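Local coordinates for protein laccase (Botrytis aclada, PDB 3SQR) that oxidises phenolic substrates such as hydroquinones with copper ions while reducing dioxygen to water, and probably serves lignin degradation and detoxification of lignin-derived products, at residues Ser172-Ile184 against Gly198-Phe211. Numbering follows the deposited sequence.
Sequences SLQYGDGLFGPLI and GVIFLQDWAHESVF. With NAG (2-acetamido-2-deoxy-beta-D-glucopyranose), chain C; NAG (2-acetamido-2-deoxy-beta-D-glucopyranose), chain B; NAG (2-acetamido-2-deoxy-beta-D-glucopyranose), chain D; NAG (2-acetamido-2-deoxy-beta-D-glucopyranose), chain E.
Strands 180-184 and 198-205 face each other across their side chains, with axes approaching to 8.3 Å at 147°, a separation too wide for backbone pairing; they belong to different sheets, in consecutive cupredoxin-type domains. The F180 edge meets the F201 face in a T-shaped stack, ring planes 65° apart, with F180 CE1 over the centre of F201. F180 also lies against H168, a copper ligand, probably of the type 3 pair. V199 CG1 covers the opposite face of F201, while P182 CB packs 3.8 Å from F201 CZ and also reaches V199 CG2. Farther along, I184 CD1 touches V199 CG2 at 3.8 Å. A water bridges G176 O and A206 N. At the other end the D177 carboxylate grips the start of helix 210-217: V210 N reaches the syn side of D177 OD1 at 2.8 Å, nearly straight at 172°. S209 OG donates to D177 OD2, the modelled 2.5 Å being doubtfully short, and caps the helix by accepting from F211 N at 3.1 Å. V210 CG1 packs 3.5 Å from L173 CB, and L173 in turn touches helix 529-533. S172 OG, hydrogen-bonded to D577, and Q174 CG meet the F211 ring edge in plane. Buried D177 OD1 thus takes both V210 N and an R86 salt bridge, which would favour the ionised form; aromatic and aliphatic packing joins the strands, whereas charge and capping fix the helix start.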
# COMPACT_ATOMS: atom_id res chain seq x y z
N SER A 172 -5.10 8.86 -9.40
CA SER A 172 -5.13 8.03 -10.60
C SER A 172 -3.94 7.04 -10.59
O SER A 172 -3.64 6.48 -9.51
CB SER A 172 -5.25 8.93 -11.89
OG SER A 172 -5.26 8.10 -13.06
N LEU A 173 -3.33 6.74 -11.72
CA LEU A 173 -2.35 5.64 -11.78
C LEU A 173 -0.93 6.05 -11.49
O LEU A 173 -0.01 5.30 -11.75
CB LEU A 173 -2.37 5.01 -13.19
CG LEU A 173 -3.69 4.42 -13.65
CD1 LEU A 173 -3.62 4.16 -15.20
CD2 LEU A 173 -3.94 3.12 -12.93
N GLN A 174 -0.74 7.24 -10.93
CA GLN A 174 0.61 7.82 -10.87
C GLN A 174 1.61 6.96 -10.16
O GLN A 174 2.74 6.97 -10.52
CB GLN A 174 0.62 9.16 -10.20
CG GLN A 174 -0.04 10.24 -11.05
CD GLN A 174 -0.11 11.61 -10.36
OE1 GLN A 174 -0.14 11.72 -9.15
NE2 GLN A 174 -0.21 12.70 -11.18
N TYR A 175 1.20 6.24 -9.13
CA TYR A 175 2.25 5.46 -8.44
C TYR A 175 2.78 4.35 -9.32
O TYR A 175 3.90 3.81 -9.07
CB TYR A 175 1.85 4.97 -7.02
CG TYR A 175 1.07 3.67 -6.96
CD1 TYR A 175 1.71 2.48 -7.03
CD2 TYR A 175 -0.30 3.66 -6.87
CE1 TYR A 175 1.07 1.30 -6.98
CE2 TYR A 175 -0.99 2.42 -6.82
CZ TYR A 175 -0.29 1.26 -6.86
OH TYR A 175 -0.87 0.00 -6.82
N GLY A 176 2.05 4.00 -10.37
CA GLY A 176 2.53 3.07 -11.38
C GLY A 176 3.71 3.54 -12.18
O GLY A 176 4.45 2.73 -12.78
N ASP A 177 3.86 4.86 -12.22
CA ASP A 177 4.95 5.47 -12.96
C ASP A 177 6.10 5.86 -12.03
O ASP A 177 6.99 6.59 -12.40
CB ASP A 177 4.46 6.66 -13.74
CG ASP A 177 3.85 6.29 -15.11
OD1 ASP A 177 3.89 5.09 -15.50
OD2 ASP A 177 3.43 7.26 -15.82
N GLY A 178 6.06 5.35 -10.81
CA GLY A 178 7.16 5.49 -9.86
C GLY A 178 6.93 6.43 -8.68
O GLY A 178 7.87 6.65 -7.92
N LEU A 179 5.70 6.98 -8.55
CA LEU A 179 5.38 8.02 -7.59
C LEU A 179 5.06 7.43 -6.18
O LEU A 179 3.92 7.43 -5.69
CB LEU A 179 4.30 8.96 -8.10
CG LEU A 179 4.19 10.29 -7.41
CD1 LEU A 179 5.56 11.05 -7.27
CD2 LEU A 179 3.19 11.20 -8.23
N PHE A 180 6.09 6.85 -5.60
CA PHE A 180 6.02 6.23 -4.26
C PHE A 180 7.39 6.25 -3.59
O PHE A 180 8.39 6.41 -4.26
CB PHE A 180 5.52 4.77 -4.38
CG PHE A 180 6.48 3.85 -5.06
CD1 PHE A 180 7.47 3.20 -4.32
CD2 PHE A 180 6.43 3.63 -6.41
CE1 PHE A 180 8.40 2.35 -4.93
CE2 PHE A 180 7.35 2.74 -7.01
CZ PHE A 180 8.34 2.14 -6.29
N GLY A 181 7.41 6.08 -2.29
CA GLY A 181 8.66 6.01 -1.54
C GLY A 181 8.39 5.33 -0.23
O GLY A 181 7.22 5.02 0.10
N PRO A 182 9.47 4.99 0.49
CA PRO A 182 9.30 4.29 1.74
C PRO A 182 9.02 5.27 2.88
O PRO A 182 9.58 6.36 2.92
CB PRO A 182 10.65 3.62 1.94
CG PRO A 182 11.65 4.50 1.26
CD PRO A 182 10.87 5.20 0.12
N LEU A 183 8.17 4.85 3.82
CA LEU A 183 7.95 5.57 5.03
C LEU A 183 8.16 4.61 6.19
O LEU A 183 7.37 3.68 6.35
CB LEU A 183 6.51 6.08 5.03
CG LEU A 183 5.96 6.74 6.30
CD1 LEU A 183 6.78 7.81 6.90
CD2 LEU A 183 4.54 7.35 5.92
N ILE A 184 9.25 4.79 6.90
CA ILE A 184 9.70 3.88 7.96
C ILE A 184 9.58 4.62 9.24
O ILE A 184 10.14 5.74 9.37
CB ILE A 184 11.13 3.43 7.73
CG1 ILE A 184 11.17 2.54 6.50
CG2 ILE A 184 11.60 2.60 8.86
CD1 ILE A 184 12.62 2.14 6.05
N GLY A 198 16.40 -2.00 5.68
CA GLY A 198 15.44 -1.10 5.06
C GLY A 198 14.52 -1.87 4.14
O GLY A 198 14.29 -3.11 4.24
N VAL A 199 13.86 -1.10 3.30
CA VAL A 199 12.76 -1.63 2.47
C VAL A 199 13.31 -2.33 1.25
O VAL A 199 14.41 -1.98 0.71
CB VAL A 199 11.83 -0.47 2.05
CG1 VAL A 199 10.83 -0.93 1.01
CG2 VAL A 199 10.99 0.07 3.25
N ILE A 200 12.61 -3.34 0.84
CA ILE A 200 12.82 -3.95 -0.50
C ILE A 200 11.46 -3.89 -1.18
O ILE A 200 10.51 -4.56 -0.76
CB ILE A 200 13.24 -5.44 -0.43
CG1 ILE A 200 14.56 -5.56 0.34
CG2 ILE A 200 13.32 -6.06 -1.85
CD1 ILE A 200 15.08 -6.97 0.56
N PHE A 201 11.34 -2.99 -2.16
CA PHE A 201 10.17 -2.88 -2.96
C PHE A 201 10.09 -3.97 -4.00
O PHE A 201 11.08 -4.37 -4.59
CB PHE A 201 10.12 -1.53 -3.67
CG PHE A 201 9.88 -0.38 -2.73
CD1 PHE A 201 8.61 -0.17 -2.22
CD2 PHE A 201 10.90 0.48 -2.37
CE1 PHE A 201 8.37 0.85 -1.37
CE2 PHE A 201 10.65 1.55 -1.54
CZ PHE A 201 9.39 1.75 -1.06
N LEU A 202 8.90 -4.52 -4.15
CA LEU A 202 8.63 -5.54 -5.17
C LEU A 202 7.56 -4.95 -6.08
O LEU A 202 6.52 -4.51 -5.60
CB LEU A 202 8.19 -6.84 -4.50
CG LEU A 202 9.09 -7.48 -3.48
CD1 LEU A 202 8.31 -8.57 -2.72
CD2 LEU A 202 10.37 -7.98 -4.16
N GLN A 203 7.78 -4.92 -7.38
CA GLN A 203 6.80 -4.37 -8.29
C GLN A 203 6.98 -4.92 -9.69
O GLN A 203 8.02 -5.44 -10.06
CB GLN A 203 6.90 -2.85 -8.35
CG GLN A 203 8.25 -2.40 -8.87
CD GLN A 203 8.49 -0.92 -8.78
OE1 GLN A 203 9.39 -0.48 -8.10
NE2 GLN A 203 7.75 -0.16 -9.57
N ASP A 204 5.90 -4.82 -10.43
CA ASP A 204 5.93 -4.87 -11.89
C ASP A 204 6.57 -3.57 -12.35
O ASP A 204 6.74 -2.62 -11.56
CB ASP A 204 4.52 -5.09 -12.51
CG ASP A 204 3.43 -4.26 -11.86
OD1 ASP A 204 3.73 -3.18 -11.28
OD2 ASP A 204 2.26 -4.69 -11.95
N TRP A 205 6.91 -3.50 -13.62
CA TRP A 205 7.45 -2.27 -14.15
C TRP A 205 7.28 -2.23 -15.64
O TRP A 205 7.80 -3.11 -16.34
CB TRP A 205 8.94 -2.18 -13.83
CG TRP A 205 9.52 -0.91 -14.26
CD1 TRP A 205 10.50 -0.74 -15.21
CD2 TRP A 205 9.22 0.39 -13.76
NE1 TRP A 205 10.78 0.60 -15.36
CE2 TRP A 205 10.01 1.33 -14.49
CE3 TRP A 205 8.34 0.89 -12.81
CZ2 TRP A 205 9.95 2.68 -14.26
CZ3 TRP A 205 8.26 2.24 -12.60
CH2 TRP A 205 9.09 3.13 -13.32
N ALA A 206 6.52 -1.23 -16.11
CA ALA A 206 6.28 -1.09 -17.53
C ALA A 206 7.50 -0.42 -18.17
O ALA A 206 8.28 0.22 -17.47
CB ALA A 206 5.05 -0.24 -17.77
N HIS A 207 7.63 -0.57 -19.50
CA HIS A 207 8.63 0.22 -20.25
C HIS A 207 8.02 1.34 -20.99
O HIS A 207 8.59 1.80 -22.01
CB HIS A 207 9.45 -0.68 -21.16
CG HIS A 207 10.44 -1.50 -20.42
ND1 HIS A 207 11.18 -2.48 -21.01
CD2 HIS A 207 10.83 -1.46 -19.12
CE1 HIS A 207 11.97 -3.03 -20.11
NE2 HIS A 207 11.77 -2.43 -18.94
N GLU A 208 6.91 1.88 -20.45
CA GLU A 208 6.26 3.06 -20.90
C GLU A 208 5.34 3.53 -19.76
O GLU A 208 5.07 2.78 -18.85
CB GLU A 208 5.46 2.79 -22.15
CG GLU A 208 4.37 1.68 -21.98
CD GLU A 208 4.90 0.25 -21.91
OE1 GLU A 208 5.86 -0.02 -22.64
OE2 GLU A 208 4.34 -0.62 -21.15
N SER A 209 4.85 4.75 -19.84
CA SER A 209 3.98 5.29 -18.79
C SER A 209 2.72 4.46 -18.78
O SER A 209 2.13 4.19 -19.81
CB SER A 209 3.59 6.72 -19.08
OG SER A 209 2.62 7.28 -18.16
N VAL A 210 2.25 4.17 -17.58
CA VAL A 210 0.99 3.48 -17.37
C VAL A 210 -0.13 4.25 -18.07
O VAL A 210 -1.16 3.67 -18.48
CB VAL A 210 0.72 3.36 -15.82
CG1 VAL A 210 0.52 4.71 -15.19
CG2 VAL A 210 -0.50 2.53 -15.54
N PHE A 211 0.01 5.55 -18.12
CA PHE A 211 -1.03 6.41 -18.72
C PHE A 211 -1.17 6.19 -20.23
O PHE A 211 -2.22 6.55 -20.81
CB PHE A 211 -0.84 7.88 -18.42
CG PHE A 211 -0.97 8.20 -16.97
CD1 PHE A 211 -2.23 8.24 -16.39
CD2 PHE A 211 0.14 8.43 -16.19
CE1 PHE A 211 -2.40 8.51 -15.08
CE2 PHE A 211 0.01 8.71 -14.84
CZ PHE A 211 -1.27 8.78 -14.28
C1 NAG C . 16.21 -0.17 -1.29
C2 NAG C . 17.34 -0.46 -0.30
C3 NAG C . 17.25 0.58 0.80
C4 NAG C . 17.33 2.00 0.25
C5 NAG C . 16.39 2.18 -0.99
C6 NAG C . 16.93 3.23 -1.92
C7 NAG C . 18.09 -2.58 0.58
C8 NAG C . 17.78 -3.83 1.38
N2 NAG C . 17.13 -1.69 0.39
O3 NAG C . 18.22 0.38 1.79
O4 NAG C . 16.95 2.94 1.27
O5 NAG C . 16.42 1.08 -1.86
O6 NAG C . 15.89 3.65 -2.82
O7 NAG C . 19.20 -2.36 0.09
C1 NAG B . -2.11 10.64 -21.35
C2 NAG B . -1.18 9.84 -22.23
C3 NAG B . -1.80 9.60 -23.59
C4 NAG B . -3.26 9.13 -23.46
C5 NAG B . -4.03 10.03 -22.53
C6 NAG B . -5.51 9.67 -22.29
C7 NAG B . 1.22 10.18 -21.86
C8 NAG B . 2.41 11.07 -22.16
N2 NAG B . 0.07 10.57 -22.36
O3 NAG B . -1.03 8.60 -24.18
O4 NAG B . -3.92 9.14 -24.72
O5 NAG B . -3.34 9.99 -21.28
O6 NAG B . -5.53 8.34 -21.86
O7 NAG B . 1.30 9.15 -21.24
C1 NAG D . 17.81 3.16 2.39
C2 NAG D . 17.98 4.67 2.54
C3 NAG D . 18.81 5.05 3.77
C4 NAG D . 18.35 4.30 5.02
C5 NAG D . 18.13 2.81 4.72
C6 NAG D . 17.60 2.06 5.96
C7 NAG D . 17.75 6.03 0.54
C8 NAG D . 18.36 6.61 -0.70
N2 NAG D . 18.53 5.28 1.33
O3 NAG D . 18.71 6.45 4.00
O4 NAG D . 19.42 4.40 5.94
O5 NAG D . 17.26 2.63 3.59
O6 NAG D . 16.19 2.18 6.08
O7 NAG D . 16.56 6.24 0.81
C1 NAG E . -1.83 12.81 -16.45
C2 NAG E . -3.08 12.59 -17.27
C3 NAG E . -3.04 11.50 -18.32
C4 NAG E . -1.84 11.76 -19.20
C5 NAG E . -0.59 11.99 -18.32
C6 NAG E . 0.59 12.52 -19.12
C7 NAG E . -4.87 13.50 -15.83
C8 NAG E . -6.09 13.08 -15.05
N2 NAG E . -4.26 12.48 -16.45
O3 NAG E . -4.28 11.53 -19.02
O4 NAG E . -1.55 10.69 -20.04
O5 NAG E . -0.77 12.97 -17.34
O6 NAG E . 1.78 12.19 -18.43
O7 NAG E . -4.55 14.69 -15.87
O HOH W 1 5.22 0.27 -14.12